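Local atomic coordinates of benzyl alcohol dehydrogenase (Acinetobacter calcoaceticus, PDB entry 1F8F), a protein that catalyses the NAD-dependent oxidation of benzyl alcohol, probably to benzaldehyde, as a zinc-containing member of the alcohol dehydrogenase family. Residues Glu33-Val38 with Ile70-Gly75; Leu89-Cys94 with Asn104-Ser109; Ser193-Gly198 with Ile217-Asp222; Ala206-Lys211 with Lys232-Thr237. One frame throughout, in Å; residues are numbered along the deposited sequence.

In the fold
Contacts 1 and 2 come first along the chain and lie in the GroES-like part of the subunit; contacts 3 and 4 follow in the Rossmann-type nucleotide-binding part, on the other side of the chain's centre. Strand 86-89, which pairs with strand 66-74 of contact 1, leads directly into the loop of contact 2, and Val36 packs on Leu89 although the two centres are about 20 Å apart. Contacts 3 and 4 are interleaved in sequence, with centres only about 9 Å apart: helix 201-213 connects the two strands of contact 3, and Ile218 meets Leu207. About 28 Å separates the centre of contact 2 from that of contact 3, so structural zinc and adenosine ribose are held in separate regions.

Contact 1 (Glu33-Val38 with Ile70-Gly75); sequences EVLVKV and IIEAIG
A classic beta bulge interrupts the antiparallel pairing of strands 33-38 and 70-74, with Glu72 and Ala73 both set opposite Leu35. Leu35 O receives the amide N of Glu72 at 3.1 Å and, through a longer and weak bond, that of Ala73. Its own amide gives a nearly straight bond to Ala73 O, N to O 2.7 Å. Beyond the extra residue the ladder resumes in a shifted register, Lys37 and Ile70 exchanging bonds in both directions, and at the other end Gly75 N closes on Glu33 O.

One face of the pair carries Val34, Val36, Ile71 and Ile74. Here branched aliphatic residues suit both extended backbone and apolar packing: CG1 of Val34 meets CG1 of Ile71 at 4.0 Å, the two side chains crossing at a slant, while Val36 and Ile71 continue onto Val87 of strand 86-89. On the other face the small methyl of Ala73 lies against Leu35, CB to CB 3.7 Å. Leu35 swings CG opposite its own amide nitrogen (chi1 -168°), and CD2 comes 3.6 Å from CG of Glu72, whose chain runs alongside in the same direction. Glu72 can thus pack with its methylenes while its carboxylate reaches Tyr148 through a weak hydrogen bond. Lys37 and Ile70 also lie side by side, pointing the same way, CE of Lys37 against CD1 of Ile70 at 3.9 Å. The backbones of Val34 and Val36 also hydrogen-bond to Ser151 and Ala149 of strand 148-152, placing this bulged pair within the curled mixed sheet of the GroES-like alcohol dehydrogenase fold.

Contact 2 (Leu89-Cys94 with Asn104-Ser109); sequences LSYGYC and NPAYCS. With ZN (zinc ion), chain C.
Cys108 turns SG opposite its own backbone N (chi1 174°), toward the zinc ion that SG of Cys94 also binds. SG of Cys94 and SG of Cys108 each lie 2.3 Å from the zinc ion. Between the two sulfurs, SG of Cys94 and SG of Cys108, the distance is 3.6 Å. Tyr93, with CG lodged between its amide nitrogen and carbonyl carbon (chi1 67°), lays its ring against Pro105.

The Cys108 sulfur has a second role: Cys94 N donates to SG of Cys108 over 3.3 Å with a fairly straight N-H approach (165°). Such an amide bond to a metal-bound sulfur would be expected to spread some of the thiolate's negative charge. Cysteine suits both positions because soft sulfur ligands bind zinc tightly. Cys97 and Cys100 complete the four-cysteine site, which corresponds to the structural zinc lobe of this dehydrogenase family; the other zinc site is made by Cys44, His65 and Cys173.

Beside the metal, CB of Pro105 sits over one face of the Tyr93 ring, displaced toward its rim, in a CH-pi contact 3.8 Å from the centroid. The closest ring atom is CD2 of Tyr93, 3.4 Å from CB of Pro105. Proline is well placed at the start of the 3-10 turn 105-107, where its fixed phi fits and its ring supplies a compact apolar surface. Tyr91 reaches the same turn with the phenol end of its ring: OH of Tyr91 lies 3.6 Å from CB of Ala106, a residue small enough for so close an approach. Pro321 of helix 321-333 packs on both Tyr91 and Pro105.

Contact 3 (Ser193-Gly198 with Ile217-Asp222); sequences SFVTWG and IIIAVD. Unlike the reference sequence in segment 193-198: Phe194 (reference Leu). With NAD (nicotinamide-adenine-dinucleotide), chain F.
Val195 and Ile219 lean across one another on one face of two parallel strands, and Val221 meets the same valine branch from farther along its strand. CG2 of Val195, the branch set opposite its backbone N (chi1 54° places CG1 between N and the carbonyl carbon), touches CG2 of Ile219 and CG2 of Val221, each at 3.8 Å. Trp197 lies alongside Val221, pointing the same way, with CZ3 3.8 Å from CG1 of the valine. CG2 of Val221 stands over one indole face, toward its rim. Val195 and Trp197 also pack on Ile251 of helix 247-254, and Ile219 on Ile254.

On the other face, the Phe194 ring presents its edge to CG2 of Ile218, while CG2 of Thr196 meets the small CB of Ala220 at 4.0 Å. Thr196 OG1 donates to Gly198 O, tying the strand end to the following turn. Backbone bonds join the strands in register, from Phe194 N to Ile217 O through Gly198 N to Val221 O, 2.8 Å. Gly198 has a positive phi (104°), where a CB would strike the preceding carbonyl.

This is the first beta-alpha-beta unit of the Rossmann fold. Asp222, ending the second strand, receives O2B of NAD on OD1 at 2.6 Å and O3B on OD2 at 3.0 Å. Val224 N on OD1 and Ala199 N on OD2 also fix the carboxylate's rotation. Gripping both ribose hydroxyls is consistent with preference for NAD over NADP, whose 2'-phosphate would meet negative charge.

Contact 4 (Ala206-Lys211 with Lys232-Thr237); sequences ALLAAK and KQLGAT
Helix 225-234 ends in a Schellman motif at Gly235, whose positive phi (113°) turns the chain beside helix 201-213 of the Rossmann fold. Glycine fits the turn on two counts: a CB would press on the preceding carbonyl, and it would also collide with the Lys211 chain passing the bend.

From the other helix, Leu207 sends CG opposite its backbone N (chi1 175°), bringing CD1 to CB of Ala236 at 3.7 Å. CD2 of the same leucine lies a little farther off, 4.2 Å from CB of Leu234. Leu208 approaches Leu234 from a different direction, the two side chains crossing, with its CD2 3.9 Å from CB of Leu234. Leucine suits position 207 because its forked end divides two methyls between Ala236 and Leu234, whereas the short methyl of Ala236 lets the chain after the turn pass close by. Leu207 also packs on Ile218 of the central sheet, and Leu234 continues onto Gln341 and Leu342.

Polar links secure the turn on two sides of its backbone. Lys232 reaches forward from the last helical turn, and its NZ donates to Ala236 O at 3.0 Å, in the carbonyl plane on a lone pair. Lys211 bends partway along its chain, carrying its amino group to a carbonyl at the helix's C-terminal end, where a positive charge would be expected to suit the helix dipole: NZ of Lys211 donates to Leu234 O over 2.7 Å, tilted 29° from the carbonyl plane.

Contact 1 (Glu33-Val38 with Ile70-Gly75)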
# COMPACT_ATOMS: atom_id res chain seq x y z
N GLU A 33 22.65 -25.49 11.45
CA GLU A 33 21.87 -25.97 12.58
C GLU A 33 22.35 -25.45 13.93
O GLU A 33 23.47 -24.97 14.02
CB GLU A 33 21.87 -27.49 12.67
CG GLU A 33 21.48 -28.17 11.37
CD GLU A 33 21.66 -29.67 11.50
OE1 GLU A 33 22.59 -30.06 12.24
OE2 GLU A 33 20.90 -30.43 10.86
N VAL A 34 21.46 -25.43 14.92
CA VAL A 34 21.75 -24.95 16.27
C VAL A 34 21.33 -25.92 17.39
O VAL A 34 20.23 -26.46 17.27
CB VAL A 34 21.02 -23.66 16.63
CG1 VAL A 34 21.87 -22.81 17.55
CG2 VAL A 34 20.56 -22.87 15.43
N LEU A 35 22.15 -26.17 18.42
CA LEU A 35 21.85 -27.07 19.53
C LEU A 35 21.41 -26.25 20.73
O LEU A 35 22.22 -25.43 21.20
CB LEU A 35 23.04 -27.88 20.10
CG LEU A 35 22.59 -29.01 21.05
CD1 LEU A 35 21.70 -30.01 20.33
CD2 LEU A 35 23.82 -29.70 21.63
N VAL A 36 20.15 -26.44 21.15
CA VAL A 36 19.65 -25.52 22.20
C VAL A 36 19.38 -26.19 23.55
O VAL A 36 18.69 -27.21 23.54
CB VAL A 36 18.29 -24.91 21.74
CG1 VAL A 36 17.71 -23.95 22.76
CG2 VAL A 36 18.47 -24.12 20.44
N LYS A 37 19.75 -25.57 24.65
CA LYS A 37 19.39 -26.21 25.96
C LYS A 37 18.02 -25.59 26.34
O LYS A 37 18.01 -24.38 26.58
CB LYS A 37 20.43 -26.01 27.04
CG LYS A 37 19.92 -26.06 28.46
CD LYS A 37 20.85 -26.15 29.62
CE LYS A 37 21.04 -24.91 30.45
NZ LYS A 37 21.10 -25.26 31.93
N VAL A 38 16.93 -26.36 26.32
CA VAL A 38 15.62 -25.79 26.61
C VAL A 38 15.31 -25.43 28.07
O VAL A 38 15.36 -26.29 28.96
CB VAL A 38 14.58 -26.77 26.06
CG1 VAL A 38 13.13 -26.33 26.29
CG2 VAL A 38 14.80 -27.06 24.57
N ILE A 70 18.85 -21.76 25.76
CA ILE A 70 20.21 -21.22 25.72
C ILE A 70 21.03 -22.02 24.70
O ILE A 70 21.01 -23.26 24.63
CB ILE A 70 20.93 -21.40 27.08
CG1 ILE A 70 20.11 -20.82 28.24
CG2 ILE A 70 22.31 -20.74 27.14
CD1 ILE A 70 20.64 -21.13 29.61
N ILE A 71 21.74 -21.28 23.85
CA ILE A 71 22.58 -22.00 22.88
C ILE A 71 23.78 -22.65 23.56
O ILE A 71 24.60 -22.00 24.16
CB ILE A 71 23.03 -21.11 21.73
CG1 ILE A 71 21.83 -20.64 20.88
CG2 ILE A 71 24.00 -21.90 20.84
CD1 ILE A 71 22.17 -19.50 19.96
N GLU A 72 23.96 -23.91 23.30
CA GLU A 72 24.88 -24.91 23.72
C GLU A 72 25.89 -25.36 22.66
O GLU A 72 26.88 -26.04 22.96
CB GLU A 72 24.01 -26.17 24.01
CG GLU A 72 24.69 -27.45 24.34
CD GLU A 72 25.17 -27.70 25.75
OE1 GLU A 72 24.79 -27.06 26.76
OE2 GLU A 72 25.98 -28.64 25.85
N ALA A 73 25.58 -25.11 21.40
CA ALA A 73 26.42 -25.46 20.27
C ALA A 73 25.81 -24.97 18.94
O ALA A 73 24.61 -25.10 18.73
CB ALA A 73 26.67 -26.96 20.22
N ILE A 74 26.66 -24.37 18.10
CA ILE A 74 26.28 -23.85 16.80
C ILE A 74 26.95 -24.66 15.70
O ILE A 74 27.99 -25.21 16.00
CB ILE A 74 26.73 -22.40 16.58
CG1 ILE A 74 28.23 -22.28 16.86
CG2 ILE A 74 25.91 -21.45 17.42
CD1 ILE A 74 28.75 -20.87 16.66
N GLY A 75 26.44 -24.79 14.51
CA GLY A 75 27.15 -25.50 13.44
C GLY A 75 28.22 -24.55 12.89
O GLY A 75 28.38 -23.38 13.27

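Contact 2 (Leu89-Cys94 with Asn104-Ser109)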
# COMPACT_ATOMS: atom_id res chain seq x y z
N LEU A 89 12.43 -20.19 19.61
CA LEU A 89 12.41 -21.05 18.45
C LEU A 89 11.00 -20.95 17.84
O LEU A 89 10.00 -21.30 18.44
CB LEU A 89 12.50 -22.52 18.88
CG LEU A 89 13.61 -22.85 19.87
CD1 LEU A 89 13.84 -24.37 19.91
CD2 LEU A 89 14.94 -22.19 19.45
N SER A 90 10.95 -20.40 16.66
CA SER A 90 9.79 -20.08 15.88
C SER A 90 9.53 -21.19 14.87
O SER A 90 10.22 -22.21 14.91
CB SER A 90 9.99 -18.73 15.16
OG SER A 90 8.84 -18.17 14.59
N TYR A 91 8.54 -21.05 13.99
CA TYR A 91 8.26 -22.07 13.00
C TYR A 91 9.41 -22.22 11.99
O TYR A 91 10.42 -21.56 11.97
CB TYR A 91 6.96 -21.81 12.27
CG TYR A 91 6.92 -20.45 11.56
CD1 TYR A 91 7.27 -20.32 10.21
CD2 TYR A 91 6.45 -19.33 12.22
CE1 TYR A 91 7.24 -19.09 9.57
CE2 TYR A 91 6.39 -18.09 11.61
CZ TYR A 91 6.75 -18.00 10.28
OH TYR A 91 6.72 -16.76 9.68
N GLY A 92 9.24 -23.19 11.10
CA GLY A 92 10.11 -23.68 10.08
C GLY A 92 9.90 -23.23 8.65
O GLY A 92 8.89 -23.42 7.99
N TYR A 93 10.94 -22.52 8.13
CA TYR A 93 10.95 -22.00 6.76
C TYR A 93 12.26 -22.23 6.01
O TYR A 93 13.35 -22.37 6.58
CB TYR A 93 10.50 -20.55 6.69
CG TYR A 93 11.38 -19.49 7.31
CD1 TYR A 93 11.47 -19.40 8.70
CD2 TYR A 93 12.13 -18.59 6.57
CE1 TYR A 93 12.25 -18.47 9.36
CE2 TYR A 93 12.92 -17.63 7.19
CZ TYR A 93 12.97 -17.59 8.57
OH TYR A 93 13.77 -16.64 9.19
N CYS A 94 12.16 -22.31 4.68
CA CYS A 94 13.30 -22.57 3.82
C CYS A 94 14.17 -21.34 3.54
O CYS A 94 15.37 -21.65 3.52
CB CYS A 94 12.90 -23.27 2.52
SG CYS A 94 12.52 -22.11 1.18
N ASN A 104 7.83 -13.01 3.14
CA ASN A 104 6.67 -13.78 3.53
C ASN A 104 7.01 -15.21 3.91
O ASN A 104 6.44 -16.13 3.31
CB ASN A 104 5.72 -13.88 2.31
CG ASN A 104 5.23 -12.59 1.71
OD1 ASN A 104 4.37 -11.88 2.26
ND2 ASN A 104 5.74 -12.17 0.53
N PRO A 105 7.85 -15.45 4.91
CA PRO A 105 8.26 -16.81 5.26
C PRO A 105 7.12 -17.68 5.71
O PRO A 105 7.04 -18.92 5.55
CB PRO A 105 9.33 -16.62 6.35
CG PRO A 105 8.97 -15.28 6.96
CD PRO A 105 8.53 -14.42 5.75
N ALA A 106 6.09 -17.04 6.33
CA ALA A 106 4.94 -17.85 6.75
C ALA A 106 4.30 -18.58 5.55
O ALA A 106 3.58 -19.54 5.83
CB ALA A 106 3.91 -17.00 7.46
N TYR A 107 4.46 -18.14 4.32
CA TYR A 107 3.88 -18.65 3.09
C TYR A 107 4.84 -19.48 2.27
O TYR A 107 4.61 -19.85 1.12
CB TYR A 107 3.15 -17.47 2.33
CG TYR A 107 2.11 -16.91 3.30
CD1 TYR A 107 1.01 -17.65 3.72
CD2 TYR A 107 2.31 -15.68 3.90
CE1 TYR A 107 0.13 -17.20 4.67
CE2 TYR A 107 1.36 -15.18 4.79
CZ TYR A 107 0.30 -15.95 5.22
OH TYR A 107 -0.55 -15.34 6.13
N CYS A 108 6.00 -19.78 2.84
CA CYS A 108 7.06 -20.61 2.27
C CYS A 108 6.43 -21.77 1.54
O CYS A 108 5.58 -22.54 2.02
CB CYS A 108 8.06 -21.17 3.31
SG CYS A 108 9.34 -22.34 2.89
N SER A 109 6.90 -22.03 0.31
CA SER A 109 6.35 -23.17 -0.45
C SER A 109 6.74 -24.50 0.18
O SER A 109 6.24 -25.57 -0.18
CB SER A 109 6.69 -23.02 -1.93
OG SER A 109 8.10 -23.13 -2.12
ZN ZN C . 10.62 -20.90 1.56

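Contact 3 (Ser193-Gly198 with Ile217-Asp222)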
# COMPACT_ATOMS: atom_id res chain seq x y z
N SER A 193 -12.37 0.67 14.97
CA SER A 193 -13.06 -0.37 15.74
C SER A 193 -12.55 -1.75 15.32
O SER A 193 -12.40 -2.03 14.11
CB SER A 193 -14.57 -0.23 15.47
OG SER A 193 -14.96 -0.65 14.18
N PHE A 194 -12.25 -2.59 16.31
CA PHE A 194 -11.75 -3.95 16.17
C PHE A 194 -12.52 -4.96 17.02
O PHE A 194 -12.89 -4.69 18.18
CB PHE A 194 -10.29 -3.99 16.68
CG PHE A 194 -9.67 -5.37 16.71
CD1 PHE A 194 -9.31 -6.02 15.52
CD2 PHE A 194 -9.48 -6.02 17.94
CE1 PHE A 194 -8.76 -7.28 15.60
CE2 PHE A 194 -8.93 -7.29 17.95
CZ PHE A 194 -8.57 -7.93 16.79
N VAL A 195 -12.67 -6.20 16.58
CA VAL A 195 -13.32 -7.24 17.40
C VAL A 195 -12.51 -8.54 17.28
O VAL A 195 -12.14 -8.87 16.16
CB VAL A 195 -14.77 -7.61 16.99
CG1 VAL A 195 -14.89 -8.01 15.51
CG2 VAL A 195 -15.37 -8.77 17.82
N THR A 196 -12.34 -9.26 18.39
CA THR A 196 -11.74 -10.58 18.29
C THR A 196 -12.76 -11.70 18.51
O THR A 196 -13.20 -11.77 19.72
CB THR A 196 -10.56 -10.88 19.21
OG1 THR A 196 -10.27 -12.30 18.99
CG2 THR A 196 -10.74 -10.65 20.68
N TRP A 197 -13.05 -12.55 17.56
CA TRP A 197 -13.98 -13.65 17.86
C TRP A 197 -13.20 -14.76 18.54
O TRP A 197 -12.37 -15.50 17.98
CB TRP A 197 -14.58 -14.06 16.49
CG TRP A 197 -15.51 -13.06 15.85
CD1 TRP A 197 -15.15 -12.04 14.99
CD2 TRP A 197 -16.93 -12.97 16.01
NE1 TRP A 197 -16.28 -11.33 14.64
CE2 TRP A 197 -17.38 -11.87 15.26
CE3 TRP A 197 -17.89 -13.72 16.71
CZ2 TRP A 197 -18.73 -11.51 15.14
CZ3 TRP A 197 -19.21 -13.35 16.66
CH2 TRP A 197 -19.63 -12.28 15.83
N GLY A 198 -13.47 -15.01 19.84
CA GLY A 198 -12.79 -16.07 20.61
C GLY A 198 -11.76 -15.37 21.51
O GLY A 198 -11.02 -14.51 21.01
N ILE A 217 -12.34 1.45 19.76
CA ILE A 217 -13.32 0.47 20.18
C ILE A 217 -12.73 -0.94 20.05
O ILE A 217 -12.30 -1.42 18.99
CB ILE A 217 -14.61 0.65 19.34
CG1 ILE A 217 -15.47 1.87 19.70
CG2 ILE A 217 -15.47 -0.59 19.47
CD1 ILE A 217 -16.59 2.13 18.68
N ILE A 218 -12.65 -1.69 21.16
CA ILE A 218 -12.01 -3.01 21.22
C ILE A 218 -12.92 -4.02 21.91
O ILE A 218 -13.17 -4.01 23.12
CB ILE A 218 -10.65 -2.88 21.93
CG1 ILE A 218 -9.72 -1.87 21.25
CG2 ILE A 218 -9.93 -4.22 21.97
CD1 ILE A 218 -8.38 -1.57 21.89
N ILE A 219 -13.42 -4.95 21.09
CA ILE A 219 -14.45 -5.89 21.46
C ILE A 219 -13.94 -7.31 21.53
O ILE A 219 -13.04 -7.68 20.76
CB ILE A 219 -15.64 -5.78 20.47
CG1 ILE A 219 -16.21 -4.36 20.37
CG2 ILE A 219 -16.69 -6.79 20.81
CD1 ILE A 219 -17.31 -4.17 19.34
N ALA A 220 -14.50 -8.07 22.50
CA ALA A 220 -14.17 -9.48 22.61
C ALA A 220 -15.46 -10.31 22.79
O ALA A 220 -16.27 -9.92 23.61
CB ALA A 220 -13.20 -9.73 23.75
N VAL A 221 -15.64 -11.36 22.01
CA VAL A 221 -16.76 -12.28 21.97
C VAL A 221 -16.31 -13.71 22.32
O VAL A 221 -15.25 -14.15 21.87
CB VAL A 221 -17.38 -12.33 20.55
CG1 VAL A 221 -18.63 -13.20 20.44
CG2 VAL A 221 -17.68 -10.94 19.98
N ASP A 222 -16.94 -14.38 23.30
CA ASP A 222 -16.60 -15.76 23.66
C ASP A 222 -17.81 -16.46 24.30
O ASP A 222 -18.85 -15.83 24.53
CB ASP A 222 -15.44 -15.94 24.65
CG ASP A 222 -14.65 -17.20 24.57
OD1 ASP A 222 -15.17 -18.29 24.94
OD2 ASP A 222 -13.44 -17.27 24.16
PA NAD F . -7.76 -21.42 22.85
O1A NAD F . -6.88 -20.87 23.92
O2A NAD F . -8.43 -22.71 23.10
O5B NAD F . -8.76 -20.31 22.32
C5B NAD F . -9.92 -20.38 21.47
C4B NAD F . -11.15 -19.80 22.16
O4B NAD F . -12.32 -20.01 21.31
C3B NAD F . -11.51 -20.37 23.54
O3B NAD F . -11.39 -19.40 24.57
C2B NAD F . -12.96 -20.82 23.44
O2B NAD F . -13.79 -20.49 24.57
C1B NAD F . -13.44 -20.07 22.19
N9A NAD F . -14.56 -20.68 21.49
C8A NAD F . -14.68 -21.97 21.02
N7A NAD F . -15.85 -22.19 20.42
C5A NAD F . -16.52 -20.98 20.53
C6A NAD F . -17.79 -20.56 20.11
N6A NAD F . -18.67 -21.31 19.45
N1A NAD F . -18.14 -19.28 20.37
C2A NAD F . -17.25 -18.47 21.04
N3A NAD F . -16.06 -18.77 21.47
C4A NAD F . -15.74 -20.05 21.19
O3 NAD F . -6.80 -21.57 21.53
PN NAD F . -5.66 -20.55 21.08
O1N NAD F . -6.09 -19.16 21.29
O2N NAD F . -4.41 -20.90 21.77
O5D NAD F . -5.60 -20.94 19.51
C5D NAD F . -6.59 -20.42 18.62
C4D NAD F . -6.74 -21.14 17.33
O4D NAD F . -5.79 -20.68 16.31
C3D NAD F . -6.76 -22.67 17.24
O3D NAD F . -7.57 -23.05 16.11
C2D NAD F . -5.30 -22.93 16.84
O2D NAD F . -5.05 -24.25 16.38
C1D NAD F . -5.24 -21.87 15.73
N1N NAD F . -3.86 -21.52 15.44
C2N NAD F . -3.63 -21.02 14.19
C3N NAD F . -2.34 -20.62 13.88
C7N NAD F . -1.96 -20.01 12.49
O7N NAD F . -0.79 -19.70 12.26
N7N NAD F . -3.02 -19.86 11.61
C4N NAD F . -1.29 -20.70 14.84
C5N NAD F . -1.80 -20.67 16.16
C6N NAD F . -3.06 -21.09 16.54

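Contact 4 (Ala206-Lys211 with Lys232-Thr237)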
# COMPACT_ATOMS: atom_id res chain seq x y z
N ALA A 206 -4.12 -10.54 20.20
CA ALA A 206 -4.59 -9.59 19.17
C ALA A 206 -5.24 -8.38 19.81
O ALA A 206 -5.14 -7.29 19.26
CB ALA A 206 -5.59 -10.28 18.21
N LEU A 207 -6.00 -8.67 20.91
CA LEU A 207 -6.65 -7.55 21.59
C LEU A 207 -5.59 -6.59 22.16
O LEU A 207 -5.72 -5.39 21.96
CB LEU A 207 -7.60 -8.00 22.69
CG LEU A 207 -8.21 -6.83 23.50
CD1 LEU A 207 -9.69 -7.11 23.61
CD2 LEU A 207 -7.47 -6.64 24.81
N LEU A 208 -4.56 -7.11 22.81
CA LEU A 208 -3.45 -6.33 23.33
C LEU A 208 -2.73 -5.57 22.19
O LEU A 208 -2.40 -4.39 22.33
CB LEU A 208 -2.39 -7.17 24.08
CG LEU A 208 -2.81 -7.80 25.42
CD1 LEU A 208 -1.63 -8.52 26.06
CD2 LEU A 208 -3.33 -6.75 26.39
N ALA A 209 -2.56 -6.10 21.00
CA ALA A 209 -1.94 -5.43 19.87
C ALA A 209 -2.80 -4.35 19.26
O ALA A 209 -2.24 -3.37 18.78
CB ALA A 209 -1.54 -6.43 18.77
N ALA A 210 -4.14 -4.46 19.26
CA ALA A 210 -5.02 -3.42 18.74
C ALA A 210 -4.97 -2.22 19.71
O ALA A 210 -5.14 -1.06 19.32
CB ALA A 210 -6.46 -3.89 18.70
N LYS A 211 -4.65 -2.52 20.95
CA LYS A 211 -4.52 -1.44 21.93
C LYS A 211 -3.28 -0.63 21.49
O LYS A 211 -3.35 0.60 21.46
CB LYS A 211 -4.41 -1.68 23.48
CG LYS A 211 -5.42 -2.63 24.07
CD LYS A 211 -5.13 -2.96 25.52
CE LYS A 211 -5.50 -1.83 26.47
NZ LYS A 211 -5.01 -2.10 27.85
N LYS A 232 -11.65 -7.74 29.39
CA LYS A 232 -12.04 -6.47 29.94
C LYS A 232 -11.01 -5.85 30.87
O LYS A 232 -10.79 -4.64 30.86
CB LYS A 232 -13.26 -6.76 30.83
CG LYS A 232 -14.47 -5.92 30.54
CD LYS A 232 -14.21 -4.44 30.84
CE LYS A 232 -15.18 -3.72 29.87
NZ LYS A 232 -14.73 -2.32 29.69
N GLN A 233 -10.40 -6.68 31.73
CA GLN A 233 -9.31 -6.29 32.61
C GLN A 233 -8.10 -5.99 31.72
O GLN A 233 -7.29 -5.13 32.10
CB GLN A 233 -9.04 -7.35 33.66
CG GLN A 233 -10.18 -7.78 34.56
CD GLN A 233 -9.89 -9.02 35.39
OE1 GLN A 233 -8.84 -9.63 35.21
NE2 GLN A 233 -10.73 -9.42 36.34
N LEU A 234 -7.94 -6.58 30.54
CA LEU A 234 -6.82 -6.28 29.65
C LEU A 234 -7.11 -5.01 28.86
O LEU A 234 -6.19 -4.49 28.22
CB LEU A 234 -6.37 -7.47 28.78
CG LEU A 234 -5.91 -8.74 29.51
CD1 LEU A 234 -5.72 -9.99 28.67
CD2 LEU A 234 -4.56 -8.57 30.18
N GLY A 235 -8.32 -4.47 28.89
CA GLY A 235 -8.67 -3.24 28.21
C GLY A 235 -9.64 -3.35 27.03
O GLY A 235 -9.70 -2.49 26.11
N ALA A 236 -10.49 -4.40 27.06
CA ALA A 236 -11.53 -4.47 26.01
C ALA A 236 -12.54 -3.38 26.42
O ALA A 236 -12.76 -3.29 27.65
CB ALA A 236 -12.25 -5.79 25.95
N THR A 237 -12.99 -2.58 25.46
CA THR A 237 -13.97 -1.56 25.79
C THR A 237 -15.33 -2.26 25.97
O THR A 237 -16.13 -1.72 26.72
CB THR A 237 -14.23 -0.49 24.71
OG1 THR A 237 -14.61 -1.16 23.49
CG2 THR A 237 -13.06 0.46 24.49